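Long-range contacts in beta 1-3 glucanase (Clostridium beijerinckii NCIMB 8052, PDB 5H4E), which probably hydrolyses beta-1,3-glucans, as a catalytic domain of glycoside hydrolase family 64: residues Ile26-Val31 and Ala95-Ser100; Gly61-Thr66 and Tyr74-Cys79; Lys103-Lys108 and Thr132-Glu137. All blocks are in the same frame, centred on the assembly; numbering follows the deposited sequence.

Interaction 1. Residues Ile26-Val31 and Ala95-Ser100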
loop_
_atom_site.group_PDB
_atom_site.type_symbol
_atom_site.label_atom_id
_atom_site.label_comp_id
_atom_site.label_asym_id
_atom_site.label_seq_id
_atom_site.Cartn_x
_atom_site.Cartn_y
_atom_site.Cartn_z
ATOM N N ILE A 26 -13.163 7.564 -16.617
ATOM C CA ILE A 26 -12.635 7.237 -15.297
ATOM C C ILE A 26 -13.634 6.341 -14.578
ATOM O O ILE A 26 -14.815 6.664 -14.513
ATOM C CB ILE A 26 -12.366 8.509 -14.483
ATOM C CG1 ILE A 26 -11.309 9.366 -15.188
ATOM C CG2 ILE A 26 -11.912 8.160 -13.058
ATOM C CD1 ILE A 26 -11.110 10.740 -14.539
ATOM N N TYR A 27 -13.162 5.216 -14.052
ATOM C CA TYR A 27 -14.041 4.254 -13.395
ATOM C C TYR A 27 -13.651 4.038 -11.944
ATOM O O TYR A 27 -12.479 3.858 -11.656
ATOM C CB TYR A 27 -13.999 2.914 -14.114
ATOM C CG TYR A 27 -14.421 2.971 -15.562
ATOM C CD1 TYR A 27 -15.668 2.485 -15.955
ATOM C CD2 TYR A 27 -13.576 3.491 -16.544
ATOM C CE1 TYR A 27 -16.070 2.523 -17.278
ATOM C CE2 TYR A 27 -13.977 3.531 -17.890
ATOM C CZ TYR A 27 -15.226 3.039 -18.239
ATOM O OH TYR A 27 -15.651 3.058 -19.554
ATOM N N TRP A 28 -14.622 4.027 -11.034
ATOM C CA TRP A 28 -14.306 3.682 -9.652
ATOM C C TRP A 28 -15.172 2.549 -9.104
ATOM O O TRP A 28 -16.321 2.358 -9.527
ATOM C CB TRP A 28 -14.435 4.909 -8.751
ATOM C CG TRP A 28 -15.830 5.424 -8.635
ATOM C CD1 TRP A 28 -16.417 6.388 -9.409
ATOM C CD2 TRP A 28 -16.813 5.023 -7.685
ATOM N NE1 TRP A 28 -17.703 6.608 -8.994
ATOM C CE2 TRP A 28 -17.974 5.776 -7.941
ATOM C CE3 TRP A 28 -16.830 4.095 -6.640
ATOM C CZ2 TRP A 28 -19.134 5.628 -7.199
ATOM C CZ3 TRP A 28 -17.987 3.954 -5.902
ATOM C CH2 TRP A 28 -19.121 4.720 -6.184
ATOM N N ALA A 29 -14.596 1.802 -8.168
ATOM C CA ALA A 29 -15.295 0.779 -7.401
ATOM C C ALA A 29 -14.691 0.743 -6.005
ATOM O O ALA A 29 -13.483 0.919 -5.852
ATOM C CB ALA A 29 -15.176 -0.594 -8.077
ATOM N N ILE A 30 -15.515 0.541 -4.981
ATOM C CA ILE A 30 -14.987 0.342 -3.625
ATOM C C ILE A 30 -15.316 -1.063 -3.145
ATOM O O ILE A 30 -16.482 -1.456 -3.120
ATOM C CB ILE A 30 -15.563 1.349 -2.617
ATOM C CG1 ILE A 30 -15.233 2.782 -3.052
ATOM C CG2 ILE A 30 -15.010 1.084 -1.223
ATOM C CD1 ILE A 30 -15.921 3.839 -2.189
ATOM N N VAL A 31 -14.288 -1.802 -2.751
ATOM C CA VAL A 31 -14.461 -3.140 -2.222
ATOM C C VAL A 31 -13.841 -3.212 -0.839
ATOM O O VAL A 31 -12.846 -2.544 -0.560
ATOM C CB VAL A 31 -13.841 -4.193 -3.159
ATOM C CG1 VAL A 31 -14.573 -4.188 -4.487
ATOM C CG2 VAL A 31 -12.359 -3.907 -3.379
ATOM N N ALA A 95 -10.807 -1.679 3.165
ATOM C CA ALA A 95 -11.427 -1.255 1.907
ATOM C C ALA A 95 -10.409 -0.714 0.913
ATOM O O ALA A 95 -9.375 -0.152 1.308
ATOM C CB ALA A 95 -12.512 -0.200 2.182
ATOM N N ARG A 96 -10.692 -0.919 -0.373
ATOM C CA ARG A 96 -9.920 -0.321 -1.455
ATOM C C ARG A 96 -10.852 0.369 -2.447
ATOM O O ARG A 96 -11.842 -0.219 -2.892
ATOM C CB ARG A 96 -9.099 -1.374 -2.188
ATOM C CG ARG A 96 -8.041 -2.032 -1.343
ATOM C CD ARG A 96 -7.331 -3.069 -2.168
ATOM N NE ARG A 96 -6.155 -3.567 -1.489
ATOM C CZ ARG A 96 -5.225 -4.319 -2.065
ATOM N NH1 ARG A 96 -5.333 -4.652 -3.344
ATOM N NH2 ARG A 96 -4.177 -4.724 -1.359
ATOM N N MET A 97 -10.535 1.613 -2.793
ATOM C CA MET A 97 -11.232 2.283 -3.881
ATOM C C MET A 97 -10.360 2.233 -5.121
ATOM O O MET A 97 -9.416 3.007 -5.235
ATOM C CB MET A 97 -11.561 3.740 -3.530
ATOM C CG MET A 97 -12.330 4.471 -4.630
ATOM S SD MET A 97 -12.904 6.072 -4.005
ATOM C CE MET A 97 -14.028 6.598 -5.292
ATOM N N TYR A 98 -10.662 1.318 -6.038
ATOM C CA TYR A 98 -9.918 1.227 -7.294
ATOM C C TYR A 98 -10.415 2.299 -8.250
ATOM O O TYR A 98 -11.616 2.452 -8.433
ATOM C CB TYR A 98 -10.095 -0.153 -7.961
ATOM C CG TYR A 98 -9.445 -1.310 -7.241
ATOM C CD1 TYR A 98 -8.119 -1.646 -7.485
ATOM C CD2 TYR A 98 -10.170 -2.096 -6.354
ATOM C CE1 TYR A 98 -7.524 -2.710 -6.846
ATOM C CE2 TYR A 98 -9.582 -3.163 -5.702
ATOM C CZ TYR A 98 -8.256 -3.468 -5.961
ATOM O OH TYR A 98 -7.656 -4.530 -5.324
ATOM N N ILE A 99 -9.491 3.029 -8.862
ATOM C CA ILE A 99 -9.839 4.048 -9.833
ATOM C C ILE A 99 -9.013 3.792 -11.087
ATOM O O ILE A 99 -7.785 3.879 -11.044
ATOM C CB ILE A 99 -9.590 5.469 -9.291
ATOM C CG1 ILE A 99 -10.435 5.693 -8.028
ATOM C CG2 ILE A 99 -9.944 6.531 -10.364
ATOM C CD1 ILE A 99 -10.106 6.963 -7.283
ATOM N N SER A 100 -9.680 3.451 -12.189
ATOM C CA SER A 100 -8.968 3.112 -13.422
ATOM C C SER A 100 -9.320 4.079 -14.542
ATOM O O SER A 100 -10.358 4.739 -14.509
ATOM C CB SER A 100 -9.260 1.673 -13.855
ATOM O OG SER A 100 -10.645 1.472 -14.080
#
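W28 and I30 face I99 and M97 across two central antiparallel strands of the eight-strand sheet in the β-rich part of this GH64 domain. The pairs Y27-S100, A29-Y98 and V31-R96 are hydrogen-bonded, giving six backbone bonds in all. R96 N to V31 O is the shortest, at 2.7 Å, whereas Y98 N reaches A29 O through a more bent N-H...O angle of 132°. W28-I99 and I30-M97 form the alternating non-hydrogen-bonded pairs, and W28, I30, M97 and I99 share one face.

M97 can be traced outward along that face. Its CB lies 3.8 Å from I30 CG1, and its CG closes to 3.7 Å from the same atom. With CG anti to the backbone N (chi1 -178°) and the chain extended beyond it, the sulfur is carried past I30, SD lying 4.2 Å from I30 CD1. The still extended chain carries CE to W28, 3.9 Å from its CB, where the methyl approaches CG, CD2 and CE3 of the indole obliquely. I30 and M97 also pack on L11 of strand 9-16, in the neighbouring mixed sheet, while W28 NE1 bonds to the carbonyl of Q84.

On the other face, V31 CG2 sits at the edge of the Y98 ring, 3.7 Å from CE2, and R96 donates from NH1 to Y98 OH (3.1 Å), which lies in the guanidinium plane.

Interaction 2. Residues Gly61-Thr66 and Tyr74-Cys79; sequences GHLTKT and YSNYFC
L63 and N76 cross at about a right angle, the leucine CG lying 4.1 Å from CG of the amide. N76 is directed toward 61-63, its CG anti to the backbone N (chi1 -170°). From there ND2 donates to G61 O over 2.8 Å, almost straight out from the carbonyl and within the amide's own plane; this, with a weak bond from F78 N to OD1, sets the rotation of the amide.

Two residues on, L63 pairs with Y74 through two backbone bonds, L63 N to Y74 O and Y74 N to L63 O. A second donor, H62 ND1, reaches L63 O over 3.1 Å from the opposite face of the carbonyl plane. ND1 approaches from well above that plane, off the lone-pair direction, but adds to the grip on the oxygen.

The Y74 ring runs alongside the 63-65 backbone: L63 O lies at its edge, and K65 CB approaches obliquely, 3.9 Å from CE1. K108 makes a cation-π contact with this ring, and Y106 meets it at an inclined angle. While N76 ties the two chains together by a side chain instead of a backbone pair, L63-Y74 is the terminal pair of a two-stranded antiparallel β-hairpin, 63-67 with 70-74.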
loop_
_atom_site.group_PDB
_atom_site.type_symbol
_atom_site.label_atom_id
_atom_site.label_comp_id
_atom_site.label_asym_id
_atom_site.label_seq_id
_atom_site.Cartn_x
_atom_site.Cartn_y
_atom_site.Cartn_z
ATOM N N GLY A 61 -24.521 -7.285 -17.362
ATOM C CA GLY A 61 -23.564 -6.194 -17.431
ATOM C C GLY A 61 -22.168 -6.565 -16.971
ATOM O O GLY A 61 -21.356 -5.696 -16.676
ATOM N N HIS A 62 -21.882 -7.861 -16.904
ATOM C CA HIS A 62 -20.571 -8.307 -16.456
ATOM C C HIS A 62 -19.530 -8.070 -17.537
ATOM O O HIS A 62 -19.861 -7.744 -18.679
ATOM C CB HIS A 62 -20.578 -9.786 -16.073
ATOM C CG HIS A 62 -20.789 -10.721 -17.228
ATOM N ND1 HIS A 62 -19.824 -10.955 -18.194
ATOM C CD2 HIS A 62 -21.835 -11.519 -17.560
ATOM C CE1 HIS A 62 -20.284 -11.817 -19.084
ATOM N NE2 HIS A 62 -21.500 -12.185 -18.713
ATOM N N LEU A 63 -18.264 -8.234 -17.167
ATOM C CA LEU A 63 -17.171 -8.013 -18.089
ATOM C C LEU A 63 -16.670 -9.347 -18.609
ATOM O O LEU A 63 -16.801 -10.368 -17.943
ATOM C CB LEU A 63 -16.037 -7.237 -17.397
ATOM C CG LEU A 63 -16.383 -5.838 -16.873
ATOM C CD1 LEU A 63 -15.255 -5.269 -15.975
ATOM C CD2 LEU A 63 -16.663 -4.896 -18.032
ATOM N N THR A 64 -16.096 -9.333 -19.803
ATOM C CA THR A 64 -15.478 -10.529 -20.350
ATOM C C THR A 64 -14.132 -10.168 -20.960
ATOM O O THR A 64 -13.976 -9.102 -21.561
ATOM C CB THR A 64 -16.376 -11.192 -21.399
ATOM O OG1 THR A 64 -17.684 -11.370 -20.846
ATOM C CG2 THR A 64 -15.821 -12.550 -21.811
ATOM N N LYS A 65 -13.151 -11.047 -20.787
ATOM C CA LYS A 65 -11.811 -10.793 -21.311
ATOM C C LYS A 65 -11.149 -12.089 -21.763
ATOM O O LYS A 65 -11.236 -13.112 -21.077
ATOM C CB LYS A 65 -10.953 -10.091 -20.251
ATOM C CG LYS A 65 -9.489 -9.896 -20.630
ATOM C CD LYS A 65 -9.296 -8.783 -21.643
ATOM C CE LYS A 65 -7.801 -8.528 -21.886
ATOM N NZ LYS A 65 -7.552 -7.728 -23.136
ATOM N N THR A 66 -10.505 -12.047 -22.926
ATOM C CA THR A 66 -9.698 -13.173 -23.390
ATOM C C THR A 66 -8.219 -12.925 -23.128
ATOM O O THR A 66 -7.643 -11.979 -23.669
ATOM C CB THR A 66 -9.899 -13.433 -24.887
ATOM O OG1 THR A 66 -11.284 -13.717 -25.138
ATOM C CG2 THR A 66 -9.023 -14.606 -25.345
ATOM N N TYR A 74 -16.143 -11.519 -15.542
ATOM C CA TYR A 74 -15.793 -10.883 -14.271
ATOM C C TYR A 74 -16.916 -10.015 -13.758
ATOM O O TYR A 74 -17.709 -9.501 -14.538
ATOM C CB TYR A 74 -14.533 -10.033 -14.420
ATOM C CG TYR A 74 -13.346 -10.790 -14.965
ATOM C CD1 TYR A 74 -13.198 -10.994 -16.336
ATOM C CD2 TYR A 74 -12.365 -11.289 -14.112
ATOM C CE1 TYR A 74 -12.109 -11.680 -16.846
ATOM C CE2 TYR A 74 -11.272 -11.978 -14.613
ATOM C CZ TYR A 74 -11.154 -12.173 -15.985
ATOM O OH TYR A 74 -10.070 -12.858 -16.486
ATOM N N SER A 75 -16.965 -9.835 -12.441
ATOM C CA SER A 75 -17.920 -8.922 -11.824
ATOM C C SER A 75 -17.774 -7.521 -12.401
ATOM O O SER A 75 -16.815 -7.219 -13.118
ATOM C CB SER A 75 -17.716 -8.868 -10.320
ATOM O OG SER A 75 -16.441 -8.316 -10.021
ATOM N N ASN A 76 -18.724 -6.659 -12.090
ATOM C CA ASN A 76 -18.652 -5.301 -12.585
ATOM C C ASN A 76 -19.194 -4.366 -11.526
ATOM O O ASN A 76 -20.367 -3.980 -11.544
ATOM C CB ASN A 76 -19.408 -5.150 -13.897
ATOM C CG ASN A 76 -19.154 -3.808 -14.557
ATOM O OD1 ASN A 76 -18.351 -3.004 -14.073
ATOM N ND2 ASN A 76 -19.840 -3.555 -15.667
ATOM N N TYR A 77 -18.324 -4.028 -10.581
ATOM C CA TYR A 77 -18.701 -3.172 -9.478
ATOM C C TYR A 77 -18.360 -1.716 -9.767
ATOM O O TYR A 77 -18.503 -0.862 -8.891
ATOM C CB TYR A 77 -17.999 -3.620 -8.199
ATOM C CG TYR A 77 -18.314 -5.030 -7.727
ATOM C CD1 TYR A 77 -19.555 -5.621 -7.955
ATOM C CD2 TYR A 77 -17.365 -5.754 -7.023
ATOM C CE1 TYR A 77 -19.829 -6.914 -7.497
ATOM C CE2 TYR A 77 -17.625 -7.013 -6.556
ATOM C CZ TYR A 77 -18.852 -7.598 -6.795
ATOM O OH TYR A 77 -19.071 -8.868 -6.308
ATOM N N PHE A 78 -17.918 -1.441 -10.994
ATOM C CA PHE A 78 -17.392 -0.127 -11.354
ATOM C C PHE A 78 -18.450 0.843 -11.838
ATOM O O PHE A 78 -19.496 0.441 -12.356
ATOM C CB PHE A 78 -16.298 -0.283 -12.419
ATOM C CG PHE A 78 -14.996 -0.742 -11.846
ATOM C CD1 PHE A 78 -14.019 0.181 -11.492
ATOM C CD2 PHE A 78 -14.775 -2.081 -11.584
ATOM C CE1 PHE A 78 -12.820 -0.239 -10.925
ATOM C CE2 PHE A 78 -13.581 -2.501 -11.025
ATOM C CZ PHE A 78 -12.607 -1.574 -10.692
ATOM N N CYS A 79 -18.152 2.127 -11.656
ATOM C CA CYS A 79 -19.031 3.227 -12.043
ATOM C C CYS A 79 -18.222 4.324 -12.735
ATOM O O CYS A 79 -17.143 4.677 -12.265
ATOM C CB CYS A 79 -19.754 3.782 -10.806
ATOM S SG CYS A 79 -20.824 5.227 -11.099
#

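Interaction 3. Residues Lys103-Lys108 and Thr132-Glu137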
loop_
_atom_site.group_PDB
_atom_site.type_symbol
_atom_site.label_atom_id
_atom_site.label_comp_id
_atom_site.label_asym_id
_atom_site.label_seq_id
_atom_site.Cartn_x
_atom_site.Cartn_y
_atom_site.Cartn_z
ATOM N N LYS A 103 -10.844 2.046 -19.072
ATOM C CA LYS A 103 -11.761 0.928 -18.907
ATOM C C LYS A 103 -11.750 0.498 -17.452
ATOM O O LYS A 103 -10.806 0.810 -16.719
ATOM C CB LYS A 103 -11.380 -0.246 -19.823
ATOM C CG LYS A 103 -9.936 -0.670 -19.698
ATOM C CD LYS A 103 -9.756 -2.157 -20.003
ATOM C CE LYS A 103 -9.922 -2.486 -21.466
ATOM N NZ LYS A 103 -9.799 -3.961 -21.725
ATOM N N PRO A 104 -12.807 -0.192 -17.010
ATOM C CA PRO A 104 -12.803 -0.672 -15.631
ATOM C C PRO A 104 -11.858 -1.852 -15.466
ATOM O O PRO A 104 -11.461 -2.481 -16.447
ATOM C CB PRO A 104 -14.259 -1.097 -15.406
ATOM C CG PRO A 104 -14.719 -1.486 -16.766
ATOM C CD PRO A 104 -14.080 -0.499 -17.690
ATOM N N LEU A 105 -11.517 -2.156 -14.225
ATOM C CA LEU A 105 -10.692 -3.318 -13.930
ATOM C C LEU A 105 -11.533 -4.580 -14.027
ATOM O O LEU A 105 -12.766 -4.527 -13.924
ATOM C CB LEU A 105 -10.065 -3.190 -12.541
ATOM C CG LEU A 105 -9.120 -1.994 -12.395
ATOM C CD1 LEU A 105 -8.534 -1.936 -11.003
ATOM C CD2 LEU A 105 -8.018 -2.146 -13.427
ATOM N N TYR A 106 -10.869 -5.706 -14.261
ATOM C CA TYR A 106 -11.535 -7.007 -14.252
ATOM C C TYR A 106 -11.323 -7.706 -12.912
ATOM O O TYR A 106 -10.250 -8.267 -12.660
ATOM C CB TYR A 106 -11.009 -7.897 -15.371
ATOM C CG TYR A 106 -11.163 -7.349 -16.763
ATOM C CD1 TYR A 106 -12.339 -7.539 -17.487
ATOM C CD2 TYR A 106 -10.122 -6.668 -17.373
ATOM C CE1 TYR A 106 -12.477 -7.046 -18.769
ATOM C CE2 TYR A 106 -10.247 -6.171 -18.657
ATOM C CZ TYR A 106 -11.425 -6.369 -19.355
ATOM O OH TYR A 106 -11.539 -5.873 -20.631
ATOM N N ILE A 107 -12.340 -7.664 -12.055
ATOM C CA ILE A 107 -12.252 -8.267 -10.733
ATOM C C ILE A 107 -13.042 -9.579 -10.666
ATOM O O ILE A 107 -14.264 -9.581 -10.834
ATOM C CB ILE A 107 -12.768 -7.290 -9.650
ATOM C CG1 ILE A 107 -11.846 -6.059 -9.572
ATOM C CG2 ILE A 107 -12.895 -7.994 -8.318
ATOM C CD1 ILE A 107 -12.318 -4.989 -8.601
ATOM N N LYS A 108 -12.339 -10.682 -10.422
ATOM C CA LYS A 108 -12.955 -12.010 -10.303
ATOM C C LYS A 108 -13.403 -12.319 -8.870
ATOM O O LYS A 108 -12.572 -12.399 -7.963
ATOM C CB LYS A 108 -11.969 -13.087 -10.773
ATOM C CG LYS A 108 -12.533 -14.508 -10.875
ATOM C CD LYS A 108 -13.428 -14.650 -12.093
ATOM C CE LYS A 108 -13.634 -16.113 -12.481
ATOM N NZ LYS A 108 -14.282 -16.206 -13.830
ATOM N N THR A 132 -3.534 -6.551 -17.105
ATOM C CA THR A 132 -2.228 -6.128 -17.601
ATOM C C THR A 132 -2.343 -4.895 -18.494
ATOM O O THR A 132 -3.175 -4.839 -19.397
ATOM C CB THR A 132 -1.513 -7.264 -18.382
ATOM O OG1 THR A 132 -2.389 -7.792 -19.379
ATOM C CG2 THR A 132 -1.119 -8.376 -17.434
ATOM N N GLY A 133 -1.524 -3.888 -18.222
ATOM C CA GLY A 133 -1.526 -2.697 -19.046
ATOM C C GLY A 133 -2.545 -1.616 -18.707
ATOM O O GLY A 133 -2.464 -0.508 -19.252
ATOM N N ILE A 134 -3.513 -1.906 -17.840
ATOM C CA ILE A 134 -4.546 -0.909 -17.541
ATOM C C ILE A 134 -4.038 0.147 -16.550
ATOM O O ILE A 134 -3.351 -0.183 -15.573
ATOM C CB ILE A 134 -5.821 -1.560 -16.987
ATOM C CG1 ILE A 134 -6.373 -2.597 -17.977
ATOM C CG2 ILE A 134 -6.878 -0.509 -16.697
ATOM C CD1 ILE A 134 -7.577 -3.361 -17.448
ATOM N N MET A 135 -4.333 1.410 -16.832
ATOM C CA MET A 135 -3.978 2.504 -15.925
ATOM C C MET A 135 -4.900 2.460 -14.731
ATOM O O MET A 135 -6.109 2.656 -14.872
ATOM C CB MET A 135 -4.086 3.860 -16.619
ATOM C CG MET A 135 -3.251 3.993 -17.907
ATOM S SD MET A 135 -1.463 3.949 -17.655
ATOM C CE MET A 135 -1.135 2.228 -17.979
ATOM N N PHE A 136 -4.351 2.166 -13.558
ATOM C CA PHE A 136 -5.169 2.175 -12.342
ATOM C C PHE A 136 -4.317 2.435 -11.110
ATOM O O PHE A 136 -3.109 2.176 -11.109
ATOM C CB PHE A 136 -5.923 0.843 -12.177
ATOM C CG PHE A 136 -5.041 -0.318 -11.783
ATOM C CD1 PHE A 136 -4.794 -0.604 -10.450
ATOM C CD2 PHE A 136 -4.470 -1.136 -12.754
ATOM C CE1 PHE A 136 -3.981 -1.661 -10.083
ATOM C CE2 PHE A 136 -3.661 -2.202 -12.394
ATOM C CZ PHE A 136 -3.413 -2.465 -11.058
ATOM N N GLU A 137 -4.968 2.962 -10.076
ATOM C CA GLU A 137 -4.425 3.035 -8.723
ATOM C C GLU A 137 -5.551 2.632 -7.775
ATOM O O GLU A 137 -6.700 2.469 -8.217
ATOM C CB GLU A 137 -3.916 4.447 -8.390
ATOM C CG GLU A 137 -2.859 4.965 -9.342
ATOM C CD GLU A 137 -1.463 4.400 -9.066
ATOM O OE1 GLU A 137 -1.323 3.431 -8.280
ATOM O OE2 GLU A 137 -0.498 4.934 -9.645
#
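L105 and I134 mark the nearest approach of two largely irregular backbones, whose CA atoms stay 7.5 Å apart there, so the contact is made chiefly by side chains. I134 is directed toward the opposing segment and divides its branches among three residues. The I134 and K103 side chains cross at about a right angle, I134 CD1 lying 3.6 Å from K103 CD; the same methyl also reaches the Y106 ring obliquely, 4.1 Å from CE2. The other branch, CG2, meets L105 CD2 at 3.8 Å.

The 103-107 loop, which joins strand 95-101 to strand 108-111, thereby covers the start of the segment that runs into strand 136-144, the antiparallel neighbour of 95-101 in the large sheet. L105 is shared between I134 and F136: its CD2 is also 3.7 Å from F136 CD2, and its CD1 touches F136 CG. The phenyl is brought to the leucine by a chi1 of 72°, which sets CG between the backbone N and the carbonyl carbon.

K103 bends at chi3 and carries its ammonium to Y106, NZ lying 2.8 Å from OH in the plane of the ring, so the lysine's polar end is engaged while its CD methylene packs on I134. Two backbone atoms find partners outside the contact: Y106 N with N131 OD1 and I134 O with R205 NH1.

Overall arrangement
All three contacts lie on one side of the chain's centre, with burial falling outward. Interaction 1 is a buried strand pair dominated by backbone bonds, and interaction 3, also buried, rests on apolar side chains; interaction 2, whose centre lies about 24 Å from that of the chain, is partly exposed and mixes backbone hydrogen bonds with one from the N76 side-chain amide. Strands 95-101 and 136-144 connect interactions 1 and 3, with I99 N probably bonded to E137 O. Interaction 2 falls within the excursion between 26-31 and 95-100, rejoining the sheet where C79 N probably bonds to W28 O. S75 OG and I107 O hold the 103-108 loop to 74-79, while F78 packs on L105.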